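Local coordinates for domain of Unknown Function with a Cystatin-Like Fold (Nostoc punctiforme, PDB 2RGQ), which is of unknown function but has a cystatin-like fold and a SnoaL-like domain of the NTF2 superfamily, whose members often enclose a small-molecule pocket, at residues L10-L15 / A85-Y90. Residues are numbered along the deposited sequence; the frame is centred on the assembly and turned at random.
Sequences LEIMEL and ATMESY
The carbonyl oxygen of Ile12 is approached by two groups: Leu15 N, three residues on, divides itself weakly between Ile12 O (3.1 Å) and Glu11 O, and the methyl carbon CE of Met87 touches Ile12 O at 3.6 Å. The second approach is a van der Waals contact, and no hydrogen bond joins helix segment 10-15 to strand segment 85-90. Met87 is a selenomethionine whose chain first runs straight out from the strand, with CG anti to the backbone N (chi1 -178°). It then bends at chi3 (57°), placing CE against the carbonyl while SE lies 4.0 Å from Ile12 CG2. The side chains of Ile12 and Met87 pass alongside one another, running opposite ways. Ile12 uses its other branch on a neighbour, its CD1 resting 4.1 Å from Ala85 CB. This is helix-on-sheet packing in the cystatin-like, alpha+beta fold, helix 6-25 lying on one face of the curved sheet. The two segment axes approach to 10.0 Å at an angle of 54°, and Ile12 and Met87 are the closest pair by CA atoms. Strand alternation explains the selection: Ala85 and Met87 direct their CB atoms toward the helix, whereas Thr86 points away, and both Thr86 OG1 and Glu88 OE2 are hydrogen-bonded to Gln79 NE2 on the adjoining strand 69-80. Ile78 of that strand touches both Met87 and Met13. Met13, also a selenomethionine, presents its CG to Met87 SE at 4.2 Å, but beyond CG its chain turns off from the strand, and its side chain also packs on Leu10 of the second subunit.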
loop_
_atom_site.group_PDB
_atom_site.type_symbol
_atom_site.label_atom_id
_atom_site.label_comp_id
_atom_site.label_asym_id
_atom_site.label_seq_id
_atom_site.Cartn_x
_atom_site.Cartn_y
_atom_site.Cartn_z
ATOM N N LEU B 10 2.993 -8.361 10.047
ATOM C CA LEU B 10 1.715 -7.645 9.912
ATOM C C LEU B 10 1.538 -6.610 11.024
ATOM O O LEU B 10 1.138 -5.464 10.752
ATOM C CB LEU B 10 0.559 -8.622 9.833
ATOM C CG LEU B 10 0.469 -9.508 8.617
ATOM C CD1 LEU B 10 -0.483 -10.639 8.862
ATOM C CD2 LEU B 10 -0.001 -8.709 7.377
ATOM N N GLU B 11 1.879 -6.982 12.252
ATOM C CA GLU B 11 1.846 -6.048 13.414
ATOM C C GLU B 11 2.816 -4.889 13.224
ATOM O O GLU B 11 2.502 -3.736 13.536
ATOM C CB GLU B 11 2.117 -6.771 14.749
ATOM C CG GLU B 11 1.656 -5.962 15.989
ATOM C CD GLU B 11 1.941 -6.629 17.327
ATOM O OE1 GLU B 11 1.887 -7.871 17.343
ATOM O OE2 GLU B 11 2.225 -5.919 18.346
ATOM N N ILE B 12 4.008 -5.167 12.713
ATOM C CA ILE B 12 4.986 -4.084 12.476
ATOM C C ILE B 12 4.477 -3.131 11.377
ATOM O O ILE B 12 4.614 -1.906 11.507
ATOM C CB ILE B 12 6.381 -4.667 12.134
ATOM C CG1 ILE B 12 6.987 -5.389 13.342
ATOM C CG2 ILE B 12 7.351 -3.628 11.623
ATOM C CD1 ILE B 12 8.090 -6.367 12.960
HETATM N N MSE B 13 3.923 -3.673 10.304
HETATM C CA MSE B 13 3.336 -2.857 9.257
HETATM C C MSE B 13 2.199 -2.006 9.833
HETATM O O MSE B 13 2.047 -0.856 9.450
HETATM C CB MSE B 13 2.861 -3.714 8.076
HETATM C CG MSE B 13 4.018 -4.123 7.184
HETATM SE SE MSE B 13 3.307 -5.064 5.685
HETATM C CE MSE B 13 3.081 -6.605 6.545
ATOM N N GLU B 14 1.391 -2.585 10.721
ATOM C CA GLU B 14 0.311 -1.829 11.412
ATOM C C GLU B 14 0.816 -0.654 12.259
ATOM O O GLU B 14 0.124 0.347 12.400
ATOM C CB GLU B 14 -0.585 -2.758 12.222
ATOM C CG GLU B 14 -1.608 -3.456 11.371
ATOM C CD GLU B 14 -2.613 -4.271 12.193
ATOM O OE1 GLU B 14 -2.657 -4.083 13.442
ATOM O OE2 GLU B 14 -3.372 -5.077 11.584
ATOM N N LEU B 15 2.066 -0.692 12.718
ATOM C CA LEU B 15 2.606 0.473 13.447
ATOM C C LEU B 15 2.632 1.680 12.536
ATOM O O LEU B 15 2.244 2.767 12.979
ATOM C CB LEU B 15 4.026 0.274 13.929
ATOM C CG LEU B 15 4.248 -0.708 15.068
ATOM C CD1 LEU B 15 5.736 -1.115 15.235
ATOM C CD2 LEU B 15 3.649 -0.124 16.362
ATOM N N ALA B 85 13.527 -5.658 15.001
ATOM C CA ALA B 85 13.451 -5.647 13.545
ATOM C C ALA B 85 13.596 -4.227 13.024
ATOM O O ALA B 85 13.611 -3.244 13.793
ATOM C CB ALA B 85 12.140 -6.305 13.052
ATOM N N THR B 86 13.799 -4.152 11.712
ATOM C CA THR B 86 13.903 -2.907 10.998
ATOM C C THR B 86 12.946 -2.988 9.832
ATOM O O THR B 86 12.747 -4.071 9.276
ATOM C CB THR B 86 15.350 -2.613 10.520
ATOM O OG1 THR B 86 15.772 -3.659 9.636
ATOM C CG2 THR B 86 16.292 -2.540 11.683
HETATM N N MSE B 87 12.262 -1.889 9.560
HETATM C CA MSE B 87 11.360 -1.765 8.436
HETATM C C MSE B 87 11.795 -0.600 7.580
HETATM O O MSE B 87 12.174 0.434 8.137
HETATM C CB MSE B 87 9.917 -1.526 8.922
HETATM C CG MSE B 87 8.933 -1.431 7.770
HETATM SE SE MSE B 87 7.093 -1.454 8.327
HETATM C CE MSE B 87 6.997 -0.006 9.510
ATOM N N GLU B 88 11.743 -0.753 6.243
ATOM C CA GLU B 88 11.957 0.345 5.296
ATOM C C GLU B 88 10.655 0.452 4.525
ATOM O O GLU B 88 10.030 -0.557 4.216
ATOM C CB GLU B 88 13.145 0.115 4.358
ATOM C CG GLU B 88 14.427 -0.194 5.075
ATOM C CD GLU B 88 14.566 -1.669 5.467
ATOM O OE1 GLU B 88 14.406 -2.569 4.610
ATOM O OE2 GLU B 88 14.851 -1.952 6.660
ATOM N N SER B 89 10.233 1.656 4.183
ATOM C CA SER B 89 8.976 1.827 3.501
ATOM C C SER B 89 8.948 3.201 2.854
ATOM O O SER B 89 9.860 4.002 3.064
ATOM C CB SER B 89 7.818 1.697 4.479
ATOM O OG SER B 89 7.740 2.792 5.398
ATOM N N TYR B 90 7.888 3.441 2.088
ATOM C CA TYR B 90 7.651 4.732 1.520
ATOM C C TYR B 90 6.482 5.392 2.179
ATOM O O TYR B 90 5.574 4.719 2.591
ATOM C CB TYR B 90 7.308 4.624 0.042
ATOM C CG TYR B 90 8.456 4.342 -0.892
ATOM C CD1 TYR B 90 9.790 4.388 -0.482
ATOM C CD2 TYR B 90 8.190 4.127 -2.232
ATOM C CE1 TYR B 90 10.817 4.231 -1.389
ATOM C CE2 TYR B 90 9.214 3.976 -3.145
ATOM C CZ TYR B 90 10.518 4.005 -2.713
ATOM O OH TYR B 90 11.550 3.847 -3.581
#